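Local coordinates for protein allergen Aed a 2 (Aedes aegypti, PDB 3DXL) that sequesters biogenic amines and leukotrienes of the host in two separate pockets, thereby helping female mosquitoes to feed on vertebrate blood, at residues S152-C157 and Y266-S271; D5-L10 and D145-K150; N159-A164 and K187-C192. All coordinates share one frame; numbering follows the deposited sequence.

Contact 1. Residues S152-C157 and Y266-S271; sequences SYFEFC and YREVRS
Ser152 OG donates a short hydrogen bond to Glu268 OE2, 2.6 Å away, meeting the carboxylate on the anti lone pair of that oxygen. Ser152 OG also accepts from Glu155 N at 3.2 Å and so N-caps helix 153-161, which makes it a link between the first turn of that helix and the acid of helix 257-271. A second tie runs from Tyr153 N to Ser271 OG, 3.0 Å long with an angle of 158° at the hydrogen. Ser271 OG in turn donates to Glu268 O, one turn back in its own helix. With OG lying between the backbone N and the carbonyl carbon, the Ser271 hydroxyl can reach both partners. Glu268 OE2 also accepts a hydrogen bond from a water that donates its second hydrogen bond to Glu155 OE2, and Gln272 NE2 is a further partner. Several donors thus converge on one carboxylate oxygen, which would probably favour the charged form despite the nearby Glu155.

Segments 153-157 and 266-271 run nearly at right angles (88°) in the C-terminal odorant-binding-protein-like domain of this two-domain D7 protein. Glu268 is a noradrenaline-binding residue, and Ser152, the water and Gln272 all bond its OE2.

The aliphatic part of Glu268 lies on Phe154. Glu268 CB sits over the middle of the Phe154 ring in a CH-pi contact, 3.7 Å from the centroid, while Glu268 CG comes to 3.4 Å from Phe154 CG. The glutamate chain bends at chi2, carrying the acid off the ring toward Ser152, and the ring and carboxylate planes end up 84° apart. Phe264 meets the Phe154 ring edge-to-face, and Val193 of helix 184-196 also touches it.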
# COMPACT_ATOMS: atom_id res chain seq x y z
N SER A 152 7.75 -6.48 8.44
CA SER A 152 7.91 -6.85 7.04
C SER A 152 6.61 -7.45 6.50
O SER A 152 6.05 -8.36 7.13
CB SER A 152 9.00 -7.91 6.93
OG SER A 152 8.98 -8.52 5.65
N TYR A 153 6.13 -6.98 5.36
CA TYR A 153 4.92 -7.57 4.81
C TYR A 153 5.16 -9.04 4.44
O TYR A 153 4.27 -9.88 4.58
CB TYR A 153 4.36 -6.78 3.61
CG TYR A 153 2.86 -6.98 3.50
CD1 TYR A 153 1.98 -6.00 3.96
CD2 TYR A 153 2.31 -8.16 2.98
CE1 TYR A 153 0.61 -6.18 3.91
CE2 TYR A 153 0.95 -8.36 2.92
CZ TYR A 153 0.09 -7.37 3.40
OH TYR A 153 -1.27 -7.56 3.35
N PHE A 154 6.35 -9.33 3.94
CA PHE A 154 6.71 -10.71 3.59
C PHE A 154 6.61 -11.61 4.83
O PHE A 154 6.07 -12.71 4.75
CB PHE A 154 8.12 -10.78 2.99
CG PHE A 154 8.24 -10.23 1.59
CD1 PHE A 154 8.87 -11.00 0.61
CD2 PHE A 154 7.79 -8.96 1.23
CE1 PHE A 154 9.03 -10.54 -0.69
CE2 PHE A 154 7.96 -8.49 -0.09
CZ PHE A 154 8.58 -9.28 -1.04
N GLU A 155 7.15 -11.15 5.96
CA GLU A 155 7.07 -11.92 7.20
C GLU A 155 5.64 -12.12 7.67
O GLU A 155 5.30 -13.19 8.15
CB GLU A 155 7.93 -11.29 8.28
CG GLU A 155 9.39 -11.41 7.95
CD GLU A 155 10.29 -10.89 9.04
OE1 GLU A 155 9.80 -10.54 10.13
OE2 GLU A 155 11.51 -10.86 8.79
N PHE A 156 4.80 -11.09 7.53
CA PHE A 156 3.39 -11.24 7.85
C PHE A 156 2.78 -12.43 7.09
O PHE A 156 2.11 -13.27 7.69
CB PHE A 156 2.63 -9.93 7.55
CG PHE A 156 1.14 -10.13 7.34
CD1 PHE A 156 0.30 -10.46 8.41
CD2 PHE A 156 0.59 -10.02 6.07
CE1 PHE A 156 -1.05 -10.68 8.19
CE2 PHE A 156 -0.77 -10.23 5.86
CZ PHE A 156 -1.59 -10.56 6.92
N CYS A 157 3.02 -12.49 5.78
CA CYS A 157 2.47 -13.57 4.97
C CYS A 157 3.10 -14.91 5.35
O CYS A 157 2.38 -15.92 5.52
CB CYS A 157 2.69 -13.28 3.48
SG CYS A 157 1.80 -11.83 2.88
N TYR A 266 14.55 -5.36 -2.21
CA TYR A 266 14.54 -4.01 -1.64
C TYR A 266 13.13 -3.59 -1.22
O TYR A 266 12.96 -2.92 -0.19
CB TYR A 266 15.15 -3.00 -2.61
CG TYR A 266 15.39 -1.61 -2.03
CD1 TYR A 266 15.93 -1.44 -0.76
CD2 TYR A 266 15.10 -0.47 -2.79
CE1 TYR A 266 16.17 -0.17 -0.25
CE2 TYR A 266 15.35 0.80 -2.28
CZ TYR A 266 15.88 0.94 -1.02
OH TYR A 266 16.14 2.19 -0.51
N ARG A 267 12.13 -4.03 -1.97
CA ARG A 267 10.75 -3.79 -1.56
C ARG A 267 10.46 -4.45 -0.22
O ARG A 267 9.78 -3.84 0.63
CB ARG A 267 9.75 -4.25 -2.62
CG ARG A 267 8.28 -3.99 -2.24
CD ARG A 267 8.03 -2.52 -1.91
NE ARG A 267 6.64 -2.20 -1.59
CZ ARG A 267 5.71 -1.91 -2.49
NH1 ARG A 267 6.00 -1.93 -3.79
NH2 ARG A 267 4.49 -1.57 -2.09
N GLU A 268 10.95 -5.67 0.00
CA GLU A 268 10.73 -6.31 1.30
C GLU A 268 11.31 -5.45 2.43
O GLU A 268 10.67 -5.28 3.47
CB GLU A 268 11.34 -7.72 1.33
CG GLU A 268 11.04 -8.51 2.63
CD GLU A 268 11.96 -8.17 3.81
OE1 GLU A 268 13.14 -7.84 3.59
OE2 GLU A 268 11.49 -8.26 4.97
N VAL A 269 12.51 -4.93 2.23
CA VAL A 269 13.16 -4.08 3.21
C VAL A 269 12.30 -2.85 3.51
O VAL A 269 12.04 -2.51 4.67
CB VAL A 269 14.58 -3.67 2.75
CG1 VAL A 269 15.16 -2.59 3.66
CG2 VAL A 269 15.50 -4.88 2.73
N ARG A 270 11.84 -2.19 2.45
CA ARG A 270 11.05 -0.97 2.62
C ARG A 270 9.67 -1.27 3.21
O ARG A 270 9.08 -0.40 3.87
CB ARG A 270 10.97 -0.20 1.30
CG ARG A 270 12.33 0.37 0.91
CD ARG A 270 12.28 1.23 -0.33
NE ARG A 270 12.13 0.41 -1.52
CZ ARG A 270 10.99 0.29 -2.22
NH1 ARG A 270 9.90 0.96 -1.85
NH2 ARG A 270 10.95 -0.51 -3.28
N SER A 271 9.16 -2.49 3.01
CA SER A 271 7.85 -2.86 3.57
C SER A 271 7.90 -2.96 5.09
O SER A 271 6.85 -2.97 5.74
CB SER A 271 7.30 -4.17 2.98
OG SER A 271 7.89 -5.31 3.60
O HOH W 1 12.21 -10.86 6.00

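Contact 2. Residues D5-L10 and D145-K150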
# COMPACT_ATOMS: atom_id res chain seq x y z
N ASP A 5 -8.66 -1.22 5.78
CA ASP A 5 -8.21 -1.54 7.12
C ASP A 5 -7.07 -0.60 7.53
O ASP A 5 -6.65 0.25 6.73
CB ASP A 5 -7.89 -3.04 7.28
CG ASP A 5 -6.61 -3.48 6.55
OD1 ASP A 5 -5.71 -2.65 6.33
OD2 ASP A 5 -6.52 -4.69 6.23
N PRO A 6 -6.59 -0.69 8.78
CA PRO A 6 -5.54 0.25 9.19
C PRO A 6 -4.27 0.23 8.35
O PRO A 6 -3.67 1.28 8.12
CB PRO A 6 -5.26 -0.16 10.64
CG PRO A 6 -6.59 -0.68 11.10
CD PRO A 6 -7.08 -1.48 9.92
N GLU A 7 -3.85 -0.97 7.92
CA GLU A 7 -2.67 -1.12 7.08
C GLU A 7 -2.89 -0.47 5.72
O GLU A 7 -1.98 0.16 5.16
CB GLU A 7 -2.35 -2.61 6.91
CG GLU A 7 -1.11 -2.90 6.05
CD GLU A 7 -1.38 -2.85 4.55
OE1 GLU A 7 -2.53 -3.06 4.11
OE2 GLU A 7 -0.40 -2.66 3.78
N GLU A 8 -4.10 -0.62 5.19
CA GLU A 8 -4.41 -0.06 3.88
C GLU A 8 -4.38 1.46 3.90
O GLU A 8 -3.91 2.09 2.96
CB GLU A 8 -5.74 -0.60 3.35
CG GLU A 8 -5.64 -2.07 2.96
CD GLU A 8 -6.98 -2.70 2.63
OE1 GLU A 8 -7.92 -2.56 3.43
OE2 GLU A 8 -7.08 -3.38 1.59
N MET A 9 -4.88 2.06 4.99
CA MET A 9 -4.81 3.51 5.13
C MET A 9 -3.38 3.98 5.40
O MET A 9 -2.96 4.98 4.85
CB MET A 9 -5.78 4.02 6.20
CG MET A 9 -7.24 3.79 5.85
SD MET A 9 -7.72 4.41 4.20
CE MET A 9 -7.16 6.10 4.26
N LEU A 10 -2.64 3.21 6.19
CA LEU A 10 -1.24 3.56 6.43
C LEU A 10 -0.47 3.54 5.11
O LEU A 10 0.35 4.42 4.83
CB LEU A 10 -0.59 2.61 7.44
CG LEU A 10 0.85 2.94 7.84
CD1 LEU A 10 0.97 4.28 8.60
CD2 LEU A 10 1.40 1.80 8.67
N ASP A 145 -3.42 -11.45 12.06
CA ASP A 145 -4.23 -11.46 10.85
C ASP A 145 -4.09 -10.22 9.96
O ASP A 145 -4.65 -10.18 8.87
CB ASP A 145 -5.70 -11.71 11.17
CG ASP A 145 -5.92 -13.04 11.84
OD1 ASP A 145 -5.24 -14.03 11.49
OD2 ASP A 145 -6.77 -13.10 12.74
N ILE A 146 -3.34 -9.22 10.43
CA ILE A 146 -3.04 -8.04 9.63
C ILE A 146 -1.55 -7.77 9.75
O ILE A 146 -0.94 -8.04 10.79
CB ILE A 146 -3.88 -6.81 10.08
CG1 ILE A 146 -3.82 -5.69 9.03
CG2 ILE A 146 -3.42 -6.32 11.45
CD1 ILE A 146 -4.71 -4.50 9.34
N ARG A 147 -0.95 -7.24 8.69
CA ARG A 147 0.42 -6.78 8.82
C ARG A 147 0.44 -5.64 9.86
O ARG A 147 -0.32 -4.67 9.77
CB ARG A 147 0.94 -6.30 7.48
CG ARG A 147 2.34 -5.71 7.51
CD ARG A 147 2.32 -4.19 7.62
NE ARG A 147 3.68 -3.68 7.67
CZ ARG A 147 4.00 -2.44 8.02
NH1 ARG A 147 5.28 -2.08 8.05
NH2 ARG A 147 3.05 -1.55 8.32
N GLN A 148 1.32 -5.76 10.84
CA GLN A 148 1.43 -4.81 11.95
C GLN A 148 2.40 -3.70 11.61
O GLN A 148 3.25 -3.85 10.72
CB GLN A 148 1.88 -5.53 13.23
CG GLN A 148 0.89 -6.55 13.75
CD GLN A 148 -0.27 -5.92 14.49
OE1 GLN A 148 -0.13 -4.89 15.15
NE2 GLN A 148 -1.43 -6.55 14.39
N LYS A 149 2.29 -2.57 12.29
CA LYS A 149 3.26 -1.51 12.08
C LYS A 149 4.67 -2.04 12.35
O LYS A 149 4.89 -2.79 13.30
CB LYS A 149 2.94 -0.30 12.97
CG LYS A 149 1.61 0.35 12.62
CD LYS A 149 1.31 1.58 13.45
CE LYS A 149 1.94 2.81 12.84
NZ LYS A 149 1.48 4.02 13.56
N LYS A 150 5.60 -1.65 11.48
CA LYS A 150 7.01 -2.01 11.58
C LYS A 150 7.28 -3.50 11.28
O LYS A 150 8.38 -4.00 11.57
CB LYS A 150 7.62 -1.59 12.93
CG LYS A 150 7.43 -0.12 13.30
CD LYS A 150 8.22 0.84 12.40
CE LYS A 150 9.74 0.73 12.61
NZ LYS A 150 10.19 1.06 14.00
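Ile146 reaches Asp5 and Glu7 with CD1, the tip of a chain that is extended through both torsions (chi1 -165°, chi2 175°), whereas Arg147 bends at chi2 (-96°), which brings Arg147 CD up to Glu7 CG. The contact sets the first turn of helix 6-20, opened by a capping box, against the loop between helices 132-142 and 153-161, and so joins the two odorant-binding-protein-like halves of the chain. In the box, Glu8 N donates to Asp5 OD1 and Asp5 N to Glu8 OE1, both at 2.8 Å.

No hydrogen bond crosses between the segments. Ile146 CD1 presses on the capping carboxylate, 3.5 Å from Asp5 CG, and also lies 3.9 Å from Pro6 CD and from Glu7 CB. Farther along the helix, Glu7 CG packs on Arg147 CD, the two side chains crossing at about a right angle. Their charged ends go separate ways: Glu7 OE2 is held by Arg198 and Tyr274, while Arg147 NE donates to Gln151 O and its guanidinium makes a cation-pi contact with Tyr274.

Lys149, a leukotriene E4-binding residue, adds its aliphatic chain at the margin, with CG 4.2 Å from Leu10 CD2. Leu10 CD2 also lies at the edge of the Arg147 guanidinium, in its plane, 3.8 Å from Arg147 NH2.

Contact 3. Residues N159-A164 and K187-C192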
# COMPACT_ATOMS: atom_id res chain seq x y z
N ASN A 159 4.29 -15.86 8.13
CA ASN A 159 3.82 -16.33 9.43
C ASN A 159 2.40 -16.88 9.37
O ASN A 159 2.05 -17.78 10.14
CB ASN A 159 3.94 -15.23 10.47
CG ASN A 159 5.37 -14.87 10.79
OD1 ASN A 159 6.32 -15.58 10.41
ND2 ASN A 159 5.56 -13.77 11.50
N LYS A 160 1.60 -16.37 8.44
CA LYS A 160 0.25 -16.85 8.23
C LYS A 160 0.24 -18.23 7.58
O LYS A 160 -0.52 -19.12 7.98
CB LYS A 160 -0.50 -15.84 7.37
CG LYS A 160 -1.94 -16.12 7.09
CD LYS A 160 -2.58 -14.92 6.42
CE LYS A 160 -4.00 -15.23 6.00
NZ LYS A 160 -4.55 -14.10 5.21
N TYR A 161 1.09 -18.43 6.57
CA TYR A 161 1.01 -19.64 5.76
C TYR A 161 2.02 -20.72 6.13
O TYR A 161 1.78 -21.90 5.88
CB TYR A 161 1.07 -19.30 4.27
CG TYR A 161 -0.12 -18.46 3.86
CD1 TYR A 161 -1.38 -19.03 3.72
CD2 TYR A 161 0.01 -17.09 3.66
CE1 TYR A 161 -2.48 -18.27 3.38
CE2 TYR A 161 -1.10 -16.31 3.31
CZ TYR A 161 -2.33 -16.91 3.18
OH TYR A 161 -3.43 -16.14 2.83
N TYR A 162 3.14 -20.31 6.73
CA TYR A 162 4.22 -21.22 7.14
C TYR A 162 4.59 -20.89 8.59
O TYR A 162 5.68 -20.42 8.87
CB TYR A 162 5.44 -21.07 6.20
CG TYR A 162 5.07 -21.31 4.76
CD1 TYR A 162 5.11 -22.60 4.23
CD2 TYR A 162 4.64 -20.26 3.94
CE1 TYR A 162 4.73 -22.84 2.92
CE2 TYR A 162 4.25 -20.49 2.64
CZ TYR A 162 4.31 -21.78 2.13
OH TYR A 162 3.93 -21.99 0.84
N PRO A 163 3.66 -21.15 9.54
CA PRO A 163 3.84 -20.62 10.89
C PRO A 163 5.05 -21.19 11.64
O PRO A 163 5.38 -22.38 11.51
CB PRO A 163 2.54 -21.01 11.61
CG PRO A 163 1.59 -21.39 10.54
CD PRO A 163 2.39 -21.89 9.40
N ALA A 164 5.71 -20.34 12.41
CA ALA A 164 6.74 -20.76 13.35
C ALA A 164 6.21 -21.88 14.23
O ALA A 164 5.05 -21.86 14.66
CB ALA A 164 7.20 -19.59 14.19
N LYS A 187 0.59 -20.82 -3.60
CA LYS A 187 -0.15 -19.87 -4.43
C LYS A 187 -0.91 -18.85 -3.60
O LYS A 187 -0.97 -17.68 -3.96
CB LYS A 187 -1.07 -20.61 -5.40
CG LYS A 187 -0.30 -21.47 -6.41
CD LYS A 187 -1.21 -22.08 -7.45
CE LYS A 187 -0.43 -22.97 -8.41
NZ LYS A 187 -1.34 -23.64 -9.38
N GLU A 188 -1.45 -19.27 -2.47
CA GLU A 188 -2.16 -18.35 -1.58
C GLU A 188 -1.19 -17.42 -0.87
O GLU A 188 -1.45 -16.22 -0.74
CB GLU A 188 -2.99 -19.13 -0.55
CG GLU A 188 -4.10 -18.30 0.06
CD GLU A 188 -4.90 -19.04 1.12
OE1 GLU A 188 -4.87 -20.29 1.15
OE2 GLU A 188 -5.56 -18.36 1.93
N HIS A 189 -0.09 -17.96 -0.39
CA HIS A 189 0.96 -17.17 0.22
C HIS A 189 1.47 -16.09 -0.75
O HIS A 189 1.65 -14.92 -0.37
CB HIS A 189 2.10 -18.07 0.69
CG HIS A 189 3.36 -17.31 0.98
ND1 HIS A 189 3.54 -16.58 2.13
CD2 HIS A 189 4.46 -17.11 0.22
CE1 HIS A 189 4.72 -15.98 2.09
NE2 HIS A 189 5.30 -16.29 0.94
N THR A 190 1.67 -16.47 -2.00
CA THR A 190 2.20 -15.55 -2.99
C THR A 190 1.17 -14.49 -3.33
O THR A 190 1.52 -13.33 -3.55
CB THR A 190 2.68 -16.32 -4.24
OG1 THR A 190 3.74 -17.22 -3.86
CG2 THR A 190 3.20 -15.40 -5.29
N ASP A 191 -0.11 -14.86 -3.33
CA ASP A 191 -1.19 -13.87 -3.44
C ASP A 191 -1.12 -12.84 -2.30
O ASP A 191 -1.26 -11.63 -2.53
CB ASP A 191 -2.55 -14.57 -3.49
CG ASP A 191 -3.68 -13.63 -3.87
OD1 ASP A 191 -3.60 -12.99 -4.95
OD2 ASP A 191 -4.63 -13.53 -3.09
N CYS A 192 -0.91 -13.32 -1.08
CA CYS A 192 -0.75 -12.44 0.09
C CYS A 192 0.38 -11.43 -0.14
O CYS A 192 0.20 -10.23 0.10
CB CYS A 192 -0.49 -13.28 1.35
SG CYS A 192 -0.22 -12.37 2.90
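The last turn of helix 153-161 and the residues that leave it lie against helix 184-196, with the CA atoms of Tyr161 and His189 6.1 Å apart. Tyr161 carries most of the packing. One face of its ring rests on the backbone of the opposing helix, where His189 N lies above the ring centre and His189 CA makes a CH-pi contact, 4.0 Å from the centroid and 28° off the normal. The opposite face is covered by CG of the preceding Lys160.

Near the hydroxyl end, the extended side chain of Glu188 crosses the ring at about a right angle. Glu188 CD lies 3.4 Å from Tyr161 CE1, and Tyr161 OH is 3.2 Å from Glu188 OE2, a tentative hydrogen bond, as the hydroxyl proton could also go to another acceptor.

Both helices belong to the C-terminal odorant-binding-protein-like domain, and they are joined by the Cys157-Cys192 disulfide. Cys192 packs its CB on Tyr161 CE2 at 3.7 Å, and its sulfur stands at the ring edge in a sulfur-aromatic contact.

Tyr162, the first residue past the helix, points the edge of its ring at the face of His189. This T-shaped pair has planes at 81° and centroids 5.4 Å apart, with Tyr162 CE2 reaching His189 CG at 3.7 Å. His189 CG is anti to the backbone N (chi1 164°), which swings the imidazole across to Tyr162 and puts Tyr161 CD2 at its edge. His189 binds noradrenaline; here its NE2 is hydrogen-bonded to a glycerol, while the buried ND1 has no partner in the model.

How the contacts relate
Contacts 1 and 3 share helix 153-161, its first turn meeting helix 257-271 and its last meeting helix 184-196; the Cys157-Cys192 disulfide ties them covalently. Each contains a noradrenaline-binding residue, but contact 1 fixes its acid with hydrogen bonds, whereas contact 3, the more thoroughly buried, sets its histidine among aromatic rings. Contact 2 lies between the two halves of the chain, is only partly buried like contact 1, and is mostly van der Waals packing, with no hydrogen bond across it and a leukotriene-binding lysine at its exposed margin. It touches contact 1 where Phe156 packs on the backbone of 145-147 and Arg147 NH1 weakly bonds Ser271 O, but does not touch contact 3.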